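Local coordinates for mitochondrial edited mRNA stability factor 1 (PDB 6NL1), which probably processes the 5' ends of mitochondrial mRNAs in Trypanosoma brucei as an RNA-binding protein of the Nudix family, and is thought to stabilise edited transcripts, at residues E134-Y139 with D171-L176; L227-I232 with Y284-P289; R249-A254 with R291-E296. All blocks are in the same frame, centred on the assembly; numbering follows the deposited sequence.

The three contacts run along the chain from an N-terminal sheet into the Nudix region. Contact 1 comes first and closes before the others begin; it joins two strands of the four-stranded antiparallel sheet. Contacts 2 and 3 alternate along the sequence: 249-254 falls between 227-232 and 284-289, and 291-296 begins one residue after 284-289 ends. Contact 2 is the middle piece: its Tyr285 packs on Pro137 and Ile172 of contact 1, with centres about 15 Å apart. The centre of contact 3 is about 22 Å from that of contact 2 and about 31 Å from that of contact 1. Val288, in contact 2, and Tyr292, in contact 3, both bind GDP in another structure of this protein, so the two contacts border one site.

Contact 1: residues E134-Y139 with D171-L176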
loop_
_atom_site.group_PDB
_atom_site.type_symbol
_atom_site.label_atom_id
_atom_site.label_comp_id
_atom_site.label_asym_id
_atom_site.label_seq_id
_atom_site.Cartn_x
_atom_site.Cartn_y
_atom_site.Cartn_z
ATOM N N GLU A 134 2.243 17.075 5.651
ATOM C CA GLU A 134 3.616 16.644 5.877
ATOM C C GLU A 134 3.691 16.020 7.276
ATOM O O GLU A 134 3.061 16.522 8.203
ATOM C CB GLU A 134 4.549 17.862 5.771
ATOM C CG GLU A 134 5.972 17.567 5.349
ATOM C CD GLU A 134 6.085 17.152 3.897
ATOM O OE1 GLU A 134 5.782 17.975 3.011
ATOM O OE2 GLU A 134 6.481 15.998 3.645
ATOM N N LEU A 135 4.438 14.925 7.421
ATOM C CA LEU A 135 4.592 14.240 8.711
ATOM C C LEU A 135 6.057 14.122 9.089
ATOM O O LEU A 135 6.911 14.003 8.220
ATOM C CB LEU A 135 4.055 12.804 8.642
ATOM C CG LEU A 135 2.571 12.481 8.646
ATOM C CD1 LEU A 135 1.921 12.989 7.379
ATOM C CD2 LEU A 135 2.413 10.977 8.772
ATOM N N GLU A 136 6.342 14.093 10.387
ATOM C CA GLU A 136 7.699 13.815 10.860
ATOM C C GLU A 136 7.623 13.173 12.236
ATOM O O GLU A 136 6.700 13.444 13.003
ATOM C CB GLU A 136 8.529 15.111 10.949
ATOM C CG GLU A 136 8.014 16.069 12.044
ATOM C CD GLU A 136 8.637 17.466 12.006
ATOM O OE1 GLU A 136 9.329 17.805 11.022
ATOM O OE2 GLU A 136 8.426 18.235 12.977
ATOM N N PRO A 137 8.594 12.318 12.559
ATOM C CA PRO A 137 8.671 11.853 13.945
ATOM C C PRO A 137 9.023 13.046 14.826
ATOM O O PRO A 137 9.903 13.828 14.495
ATOM C CB PRO A 137 9.827 10.846 13.918
ATOM C CG PRO A 137 10.010 10.492 12.454
ATOM C CD PRO A 137 9.658 11.753 11.719
ATOM N N THR A 138 8.328 13.185 15.942
ATOM C CA THR A 138 8.589 14.276 16.868
ATOM C C THR A 138 9.916 14.116 17.619
ATOM O O THR A 138 10.561 15.096 17.948
ATOM C CB THR A 138 7.449 14.366 17.884
ATOM O OG1 THR A 138 6.202 14.282 17.181
ATOM C CG2 THR A 138 7.535 15.674 18.683
ATOM N N TYR A 139 10.313 12.875 17.890
ATOM C CA TYR A 139 11.553 12.594 18.626
ATOM C C TYR A 139 12.353 11.524 17.901
ATOM O O TYR A 139 12.458 10.395 18.383
ATOM C CB TYR A 139 11.243 12.115 20.052
ATOM C CG TYR A 139 10.320 13.049 20.803
ATOM C CD1 TYR A 139 10.746 14.320 21.177
ATOM C CD2 TYR A 139 9.027 12.669 21.134
ATOM C CE1 TYR A 139 9.909 15.185 21.857
ATOM C CE2 TYR A 139 8.177 13.532 21.822
ATOM C CZ TYR A 139 8.628 14.787 22.175
ATOM O OH TYR A 139 7.796 15.648 22.843
ATOM N N ASP A 171 5.622 8.985 18.386
ATOM C CA ASP A 171 5.115 10.355 18.320
ATOM C C ASP A 171 5.308 10.946 16.925
ATOM O O ASP A 171 6.411 10.924 16.374
ATOM C CB ASP A 171 5.814 11.242 19.344
ATOM C CG ASP A 171 5.527 10.818 20.765
ATOM O OD1 ASP A 171 4.414 11.111 21.248
ATOM O OD2 ASP A 171 6.405 10.189 21.393
ATOM N N ILE A 172 4.231 11.488 16.369
ATOM C CA ILE A 172 4.257 12.060 15.031
ATOM C C ILE A 172 3.680 13.468 15.046
ATOM O O ILE A 172 2.631 13.713 15.646
ATOM C CB ILE A 172 3.465 11.198 14.019
ATOM C CG1 ILE A 172 4.049 9.776 13.946
ATOM C CG2 ILE A 172 3.471 11.866 12.616
ATOM C CD1 ILE A 172 5.453 9.689 13.289
ATOM N N THR A 173 4.385 14.399 14.411
ATOM C CA THR A 173 3.855 15.745 14.229
ATOM C C THR A 173 3.399 15.881 12.784
ATOM O O THR A 173 4.184 15.662 11.854
ATOM C CB THR A 173 4.913 16.824 14.533
ATOM O OG1 THR A 173 5.471 16.592 15.831
ATOM C CG2 THR A 173 4.289 18.213 14.493
ATOM N N VAL A 174 2.131 16.231 12.598
ATOM C CA VAL A 174 1.558 16.398 11.269
ATOM C C VAL A 174 1.348 17.877 10.984
ATOM O O VAL A 174 0.773 18.590 11.800
ATOM C CB VAL A 174 0.206 15.664 11.156
ATOM C CG1 VAL A 174 -0.429 15.895 9.787
ATOM C CG2 VAL A 174 0.377 14.178 11.450
ATOM N N TYR A 175 1.823 18.342 9.834
ATOM C CA TYR A 175 1.597 19.726 9.429
ATOM C C TYR A 175 0.619 19.802 8.265
ATOM O O TYR A 175 0.671 18.984 7.348
ATOM C CB TYR A 175 2.901 20.401 9.021
ATOM C CG TYR A 175 3.930 20.499 10.116
ATOM C CD1 TYR A 175 4.085 21.670 10.850
ATOM C CD2 TYR A 175 4.755 19.423 10.409
ATOM C CE1 TYR A 175 5.029 21.756 11.842
ATOM C CE2 TYR A 175 5.697 19.503 11.393
ATOM C CZ TYR A 175 5.834 20.659 12.110
ATOM O OH TYR A 175 6.787 20.717 13.095
ATOM N N LEU A 176 -0.266 20.795 8.307
ATOM C CA LEU A 176 -1.210 21.032 7.226
ATOM C C LEU A 176 -0.971 22.424 6.657
ATOM O O LEU A 176 -0.897 23.403 7.405
ATOM C CB LEU A 176 -2.657 20.924 7.719
ATOM C CG LEU A 176 -3.130 19.728 8.567
ATOM C CD1 LEU A 176 -4.623 19.854 8.819
ATOM C CD2 LEU A 176 -2.837 18.408 7.914
HETATM O O HOH W 1 7.962 18.057 15.486
HETATM O O HOH W 2 8.916 10.390 17.449
#
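Leu135 and Val174 stand side by side on one face of the sheet, with Leu135 CG 3.9 Å from Val174 CG2, and Ile172 crosses obliquely next to them through its CG2. This is the tightly packed part: helix 108-111 lies against all three, and branched aliphatic chains suit a surface that must be filled and needs no polar partner. The two backbones run antiparallel. Glu134 pairs with Tyr175, its O receiving Tyr175 N at 2.7 Å, and Glu136 pairs likewise with Thr173, its O receiving Thr173 N at 2.9 Å. Pro137 falls at a non-hydrogen-bonded position opposite Ile172, where the lack of an N-H costs this pairing nothing.

The other face is more polar, though Phe93 covers part of it. Glu136 turns its CG between its backbone N and carbonyl carbon (chi1 67°), and from there the extended chain carries OE2 to the ring edge of Tyr175, 3.0 Å from Tyr175 OH; Arg92 supplies the countercharge. A water links Glu136 OE2 with Thr173 OG1. The hydroxyls of Thr138 and Thr173 meet across the strands, OG1 to OG1 at 2.8 Å, and Gln105 bonds to both. Where the strand ends, the packing thins: Thr138 N still bonds to Asp171 O at 3.0 Å, but a second water bridges that carbonyl to Tyr139 N, and the exposed Tyr139 brings its ring edge to Asp171 OD2, whose carboxylate is held by Lys107 and Tyr164. Strand 132-137 is thus the outer strand of a four-stranded antiparallel sheet, alternating hydrogen-bonded and non-hydrogen-bonded pairs with 171-178 and packed against helix 108-111.

Contact 2: residues L227-I232 with Y284-P289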
loop_
_atom_site.group_PDB
_atom_site.type_symbol
_atom_site.label_atom_id
_atom_site.label_comp_id
_atom_site.label_asym_id
_atom_site.label_seq_id
_atom_site.Cartn_x
_atom_site.Cartn_y
_atom_site.Cartn_z
ATOM N N LEU A 227 11.555 7.632 -5.006
ATOM C CA LEU A 227 11.274 8.190 -3.691
ATOM C C LEU A 227 10.234 7.336 -2.992
ATOM O O LEU A 227 9.034 7.504 -3.204
ATOM C CB LEU A 227 10.776 9.632 -3.790
ATOM C CG LEU A 227 11.855 10.706 -3.647
ATOM C CD1 LEU A 227 11.331 12.063 -4.105
ATOM C CD2 LEU A 227 12.367 10.768 -2.209
ATOM N N ARG A 228 10.705 6.428 -2.149
ATOM C CA ARG A 228 9.838 5.452 -1.508
ATOM C C ARG A 228 10.421 5.177 -0.120
ATOM O O ARG A 228 11.625 5.351 0.092
ATOM C CB ARG A 228 9.765 4.167 -2.367
ATOM C CG ARG A 228 11.039 3.321 -2.315
ATOM C CD ARG A 228 11.020 2.095 -3.256
ATOM N NE ARG A 228 11.896 2.352 -4.387
ATOM C CZ ARG A 228 13.102 1.829 -4.539
ATOM N NH1 ARG A 228 13.577 0.975 -3.650
ATOM N NH2 ARG A 228 13.817 2.144 -5.603
ATOM N N PRO A 229 9.569 4.776 0.837
ATOM C CA PRO A 229 10.080 4.376 2.153
ATOM C C PRO A 229 11.059 3.206 2.036
ATOM O O PRO A 229 10.975 2.406 1.107
ATOM C CB PRO A 229 8.811 3.963 2.918
ATOM C CG PRO A 229 7.781 3.736 1.882
ATOM C CD PRO A 229 8.103 4.672 0.757
ATOM N N PRO A 230 12.000 3.114 2.976
ATOM C CA PRO A 230 13.069 2.111 2.918
ATOM C C PRO A 230 12.602 0.654 2.992
ATOM O O PRO A 230 13.394 -0.221 2.662
ATOM C CB PRO A 230 13.926 2.452 4.144
ATOM C CG PRO A 230 13.000 3.162 5.063
ATOM C CD PRO A 230 12.141 3.988 4.150
ATOM N N ASP A 231 11.363 0.390 3.407
ATOM C CA ASP A 231 10.881 -0.993 3.488
ATOM C C ASP A 231 10.327 -1.515 2.155
ATOM O O ASP A 231 9.921 -2.670 2.045
ATOM C CB ASP A 231 9.835 -1.144 4.601
ATOM C CG ASP A 231 8.615 -0.251 4.394
ATOM O OD1 ASP A 231 8.776 0.950 4.087
ATOM O OD2 ASP A 231 7.488 -0.752 4.554
ATOM N N ILE A 232 10.301 -0.659 1.143
ATOM C CA ILE A 232 9.758 -1.055 -0.151
ATOM C C ILE A 232 10.887 -1.282 -1.162
ATOM O O ILE A 232 11.704 -0.406 -1.391
ATOM C CB ILE A 232 8.747 -0.009 -0.668
ATOM C CG1 ILE A 232 7.542 0.063 0.277
ATOM C CG2 ILE A 232 8.279 -0.339 -2.098
ATOM C CD1 ILE A 232 6.561 1.162 -0.097
ATOM N N TYR A 284 9.531 1.775 11.052
ATOM C CA TYR A 284 8.693 1.788 9.855
ATOM C C TYR A 284 7.260 2.095 10.255
ATOM O O TYR A 284 6.348 1.325 9.947
ATOM C CB TYR A 284 8.726 0.427 9.172
ATOM C CG TYR A 284 10.079 -0.040 8.675
ATOM C CD1 TYR A 284 11.107 0.859 8.397
ATOM C CD2 TYR A 284 10.314 -1.398 8.456
ATOM C CE1 TYR A 284 12.340 0.408 7.917
ATOM C CE2 TYR A 284 11.524 -1.851 7.979
ATOM C CZ TYR A 284 12.534 -0.953 7.707
ATOM O OH TYR A 284 13.744 -1.441 7.239
ATOM N N TYR A 285 7.083 3.225 10.938
ATOM C CA TYR A 285 5.832 3.581 11.606
ATOM C C TYR A 285 4.711 3.907 10.627
ATOM O O TYR A 285 3.553 4.029 11.034
ATOM C CB TYR A 285 6.057 4.787 12.527
ATOM C CG TYR A 285 6.697 5.937 11.781
ATOM C CD1 TYR A 285 5.936 6.794 10.992
ATOM C CD2 TYR A 285 8.070 6.138 11.830
ATOM C CE1 TYR A 285 6.537 7.842 10.275
ATOM C CE2 TYR A 285 8.668 7.169 11.137
ATOM C CZ TYR A 285 7.906 8.016 10.356
ATOM O OH TYR A 285 8.538 9.036 9.663
ATOM N N TRP A 286 5.056 4.065 9.349
ATOM C CA TRP A 286 4.065 4.334 8.296
ATOM C C TRP A 286 3.313 3.079 7.823
ATOM O O TRP A 286 2.282 3.184 7.158
ATOM C CB TRP A 286 4.757 4.969 7.078
ATOM C CG TRP A 286 5.935 4.184 6.618
ATOM C CD1 TRP A 286 5.930 3.110 5.765
ATOM C CD2 TRP A 286 7.304 4.394 6.992
ATOM N NE1 TRP A 286 7.211 2.641 5.588
ATOM C CE2 TRP A 286 8.072 3.413 6.329
ATOM C CE3 TRP A 286 7.951 5.325 7.817
ATOM C CZ2 TRP A 286 9.456 3.333 6.474
ATOM C CZ3 TRP A 286 9.320 5.246 7.957
ATOM C CH2 TRP A 286 10.060 4.256 7.293
ATOM N N ARG A 287 3.842 1.895 8.126
ATOM C CA ARG A 287 3.295 0.659 7.556
ATOM C C ARG A 287 1.865 0.459 7.981
ATOM O O ARG A 287 1.510 0.756 9.118
ATOM C CB ARG A 287 4.100 -0.549 8.003
ATOM C CG ARG A 287 5.510 -0.582 7.467
ATOM C CD ARG A 287 6.171 -1.933 7.837
ATOM N NE ARG A 287 6.679 -2.467 6.598
ATOM C CZ ARG A 287 6.437 -3.672 6.122
ATOM N NH1 ARG A 287 5.726 -4.556 6.812
ATOM N NH2 ARG A 287 6.951 -3.984 4.947
ATOM N N VAL A 288 1.041 -0.059 7.078
ATOM C CA VAL A 288 -0.370 -0.245 7.403
ATOM C C VAL A 288 -0.755 -1.718 7.328
ATOM O O VAL A 288 -0.063 -2.520 6.696
ATOM C CB VAL A 288 -1.282 0.552 6.445
ATOM C CG1 VAL A 288 -1.021 2.048 6.585
ATOM C CG2 VAL A 288 -1.070 0.086 5.001
ATOM N N PRO A 289 -1.869 -2.076 7.974
ATOM C CA PRO A 289 -2.399 -3.430 7.813
ATOM C C PRO A 289 -2.766 -3.725 6.354
ATOM O O PRO A 289 -3.147 -2.843 5.581
ATOM C CB PRO A 289 -3.664 -3.422 8.684
ATOM C CG PRO A 289 -3.417 -2.319 9.713
ATOM C CD PRO A 289 -2.666 -1.270 8.920
#
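Two type I beta turns face each other, one from Pro229 to Ile232 and one from Tyr284 to Arg287, with Asp231 and Tyr284 forming the nearest backbone approach, CA to CA 7.3 Å. The contact joins two loops of the Nudix domain, those preceding strands 235-238 and 290-296.

Asp231 carries the junction, because a short acid on a turn can divide its two oxygens between different donors. Its CG sits between the backbone N and the carbonyl carbon (chi1 60°), which directs the carboxylate at the facing turn. Trp286 NE1 donates a hydrogen bond to Asp231 OD1 at 2.7 Å; the oxygen lies in the indole plane, yet the nitrogen stands above the carboxylate plane. Asp231 CB rests over one face of the Tyr284 ring, 3.9 Å from its centroid, a CH-pi contact. The two prolines supply the apolar half: Pro229 CB approaches Trp286 CE2 at 3.5 Å and Pro230 CD lies 3.6 Å from Trp286 CZ2. Rigid proline rings suit this place, since they present C-H groups to the indole while shaping the turn. Tyr284 CA lies across the indole plane from Pro229 CB.

The site borders the GDP-binding residues: Val288 follows directly, and Arg287 NH1 bonds to the backbone O of Gln279. The other nitrogens of that guanidinium serve the acid in a salt bridge: Arg287 NE meets Asp231 OD2 at 2.8 Å, on its anti side but 34° out of the carboxylate plane, and Arg287 NH2 adds a weak bond to the same oxygen.

Contact 3: residues R249-A254 with R291-E296; sequences RYKEAA and RYFVAE. With SO4 (sulfate ion), chain B.
The Phe293 ring receives Ala254 CB over one face, 4.0 Å from the centroid, and meets Tyr250 CB at its edge; the Tyr250 ring in turn has Arg291 CD over one of its faces, 3.9 Å from the centroid. These groups fasten helix 250-262 to strand 290-296 in the alpha/beta/alpha sandwich of the Nudix fold, where the sequence of the helix marks it as probably the Nudix helix. Helix and strand segments run at 65° with axes 9.5 Å apart, a spacing bridged by Phe293 and by the Tyr250-Arg291 pair.

Phe293 is buried, and its flat ring suits the place. Its tip slides under the first turn of the helix, with Phe293 CZ 3.7 Å from Lys251 N, while Phe293 CE1 touches Lys251 CB. Alanine at 254 has a small side chain, so the helix can come down on the ring through one methyl group. The aliphatic part of Lys251 lies alongside, and its amine leads away to the carbonyls of Val271 and Ala268.

Arg291 makes this contact largely through its CD methylene. The bend at chi2 brings CD over the tyrosine, and that at chi3 turns the guanidinium to the ring's rim, where NH1 comes 3.2 Å from Tyr250 CE1; guanidinium and ring are 54° apart, so they do not stack flat. Tyr250 OH is held beyond by Asp197 O.

The strand itself lies between 200-207, parallel to it, and 272-277, antiparallel. Tyr292 points away from the helix; it binds GDP in another structure of this protein. Here a sulfate, probably left from crystallisation and also bonded to Leu239 N, lies at its ring edge, and Tyr292 OH donates to sulfate O3 at 2.7 Å.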
loop_
_atom_site.group_PDB
_atom_site.type_symbol
_atom_site.label_atom_id
_atom_site.label_comp_id
_atom_site.label_asym_id
_atom_site.label_seq_id
_atom_site.Cartn_x
_atom_site.Cartn_y
_atom_site.Cartn_z
ATOM N N ARG A 249 -15.501 0.731 1.511
ATOM C CA ARG A 249 -15.472 -0.532 2.251
ATOM C C ARG A 249 -14.356 -1.439 1.720
ATOM O O ARG A 249 -13.937 -1.309 0.571
ATOM C CB ARG A 249 -16.827 -1.236 2.154
ATOM C CG ARG A 249 -17.946 -0.552 2.934
ATOM C CD ARG A 249 -19.293 -1.267 2.778
ATOM N NE ARG A 249 -19.184 -2.704 3.012
ATOM C CZ ARG A 249 -19.130 -3.273 4.214
ATOM N NH1 ARG A 249 -19.171 -2.527 5.312
ATOM N NH2 ARG A 249 -19.029 -4.594 4.318
ATOM N N TYR A 250 -13.886 -2.356 2.562
ATOM C CA TYR A 250 -12.753 -3.235 2.239
ATOM C C TYR A 250 -12.937 -4.067 0.971
ATOM O O TYR A 250 -12.093 -4.045 0.069
ATOM C CB TYR A 250 -12.457 -4.173 3.409
ATOM C CG TYR A 250 -12.014 -3.457 4.655
ATOM C CD1 TYR A 250 -12.319 -3.951 5.915
ATOM C CD2 TYR A 250 -11.291 -2.281 4.570
ATOM C CE1 TYR A 250 -11.906 -3.285 7.059
ATOM C CE2 TYR A 250 -10.881 -1.616 5.696
ATOM C CZ TYR A 250 -11.182 -2.115 6.934
ATOM O OH TYR A 250 -10.758 -1.430 8.041
ATOM N N LYS A 251 -14.035 -4.807 0.907
ATOM C CA LYS A 251 -14.270 -5.682 -0.236
ATOM C C LYS A 251 -14.444 -4.872 -1.521
ATOM O O LYS A 251 -13.902 -5.216 -2.572
ATOM C CB LYS A 251 -15.483 -6.579 0.006
ATOM C CG LYS A 251 -15.636 -7.665 -1.049
ATOM C CD LYS A 251 -16.958 -8.402 -0.904
ATOM C CE LYS A 251 -16.885 -9.471 0.168
ATOM N NZ LYS A 251 -18.090 -10.352 0.089
ATOM N N GLU A 252 -15.200 -3.785 -1.419
ATOM C CA GLU A 252 -15.395 -2.862 -2.531
ATOM C C GLU A 252 -14.033 -2.417 -3.082
ATOM O O GLU A 252 -13.820 -2.384 -4.293
ATOM C CB GLU A 252 -16.203 -1.655 -2.035
ATOM C CG GLU A 252 -16.543 -0.606 -3.066
ATOM C CD GLU A 252 -17.272 0.597 -2.453
ATOM O OE1 GLU A 252 -17.501 0.617 -1.211
ATOM O OE2 GLU A 252 -17.610 1.528 -3.219
ATOM N N ALA A 253 -13.110 -2.079 -2.187
ATOM C CA ALA A 253 -11.775 -1.650 -2.598
ATOM C C ALA A 253 -10.997 -2.806 -3.239
ATOM O O ALA A 253 -10.314 -2.618 -4.250
ATOM C CB ALA A 253 -11.008 -1.073 -1.409
ATOM N N ALA A 254 -11.103 -4.002 -2.659
ATOM C CA ALA A 254 -10.432 -5.171 -3.234
ATOM C C ALA A 254 -10.921 -5.420 -4.660
ATOM O O ALA A 254 -10.132 -5.662 -5.567
ATOM C CB ALA A 254 -10.656 -6.414 -2.372
ATOM N N ARG A 291 -5.357 -6.175 4.268
ATOM C CA ARG A 291 -6.513 -7.064 4.343
ATOM C C ARG A 291 -6.585 -7.951 3.111
ATOM O O ARG A 291 -6.483 -7.477 1.972
ATOM C CB ARG A 291 -7.806 -6.262 4.474
ATOM C CG ARG A 291 -7.924 -5.522 5.773
ATOM C CD ARG A 291 -9.238 -5.840 6.434
ATOM N NE ARG A 291 -9.099 -5.982 7.878
ATOM C CZ ARG A 291 -10.120 -6.159 8.705
ATOM N NH1 ARG A 291 -11.358 -6.217 8.227
ATOM N NH2 ARG A 291 -9.903 -6.279 10.009
ATOM N N TYR A 292 -6.769 -9.238 3.354
ATOM C CA TYR A 292 -6.742 -10.236 2.298
ATOM C C TYR A 292 -8.126 -10.771 1.973
ATOM O O TYR A 292 -9.008 -10.841 2.840
ATOM C CB TYR A 292 -5.795 -11.385 2.680
ATOM C CG TYR A 292 -4.353 -10.974 2.594
ATOM C CD1 TYR A 292 -3.642 -11.121 1.404
ATOM C CD2 TYR A 292 -3.713 -10.384 3.674
ATOM C CE1 TYR A 292 -2.319 -10.715 1.306
ATOM C CE2 TYR A 292 -2.384 -9.973 3.586
ATOM C CZ TYR A 292 -1.696 -10.139 2.399
ATOM O OH TYR A 292 -0.378 -9.744 2.299
ATOM N N PHE A 293 -8.291 -11.139 0.710
ATOM C CA PHE A 293 -9.508 -11.764 0.203
ATOM C C PHE A 293 -9.062 -12.861 -0.748
ATOM O O PHE A 293 -7.951 -12.798 -1.279
ATOM C CB PHE A 293 -10.352 -10.740 -0.569
ATOM C CG PHE A 293 -10.798 -9.568 0.264
ATOM C CD1 PHE A 293 -12.073 -9.546 0.827
ATOM C CD2 PHE A 293 -9.935 -8.495 0.500
ATOM C CE1 PHE A 293 -12.493 -8.469 1.602
ATOM C CE2 PHE A 293 -10.340 -7.418 1.272
ATOM C CZ PHE A 293 -11.620 -7.403 1.830
ATOM N N VAL A 294 -9.907 -13.865 -0.963
ATOM C CA VAL A 294 -9.661 -14.832 -2.029
ATOM C C VAL A 294 -10.876 -14.941 -2.927
ATOM O O VAL A 294 -12.008 -14.725 -2.487
ATOM C CB VAL A 294 -9.321 -16.246 -1.503
ATOM C CG1 VAL A 294 -8.039 -16.224 -0.674
ATOM C CG2 VAL A 294 -10.503 -16.839 -0.725
ATOM N N ALA A 295 -10.638 -15.276 -4.190
ATOM C CA ALA A 295 -11.728 -15.573 -5.112
ATOM C C ALA A 295 -11.225 -16.508 -6.196
ATOM O O ALA A 295 -10.133 -16.314 -6.747
ATOM C CB ALA A 295 -12.285 -14.297 -5.726
ATOM N N GLU A 296 -12.018 -17.528 -6.498
ATOM C CA GLU A 296 -11.669 -18.450 -7.561
ATOM C C GLU A 296 -12.179 -17.920 -8.892
ATOM O O GLU A 296 -13.291 -17.401 -8.975
ATOM C CB GLU A 296 -12.245 -19.845 -7.296
ATOM C CG GLU A 296 -11.915 -20.822 -8.415
ATOM C CD GLU A 296 -12.308 -22.258 -8.121
ATOM O OE1 GLU A 296 -12.810 -22.553 -7.012
ATOM O OE2 GLU A 296 -12.104 -23.097 -9.019
HETATM S S SO4 B . 1.157 -9.348 -1.101
HETATM O O1 SO4 B . 0.556 -8.980 -2.375
HETATM O O2 SO4 B . 1.505 -8.109 -0.408
HETATM O O3 SO4 B . 0.255 -10.146 -0.279
HETATM O O4 SO4 B . 2.356 -10.147 -1.342
#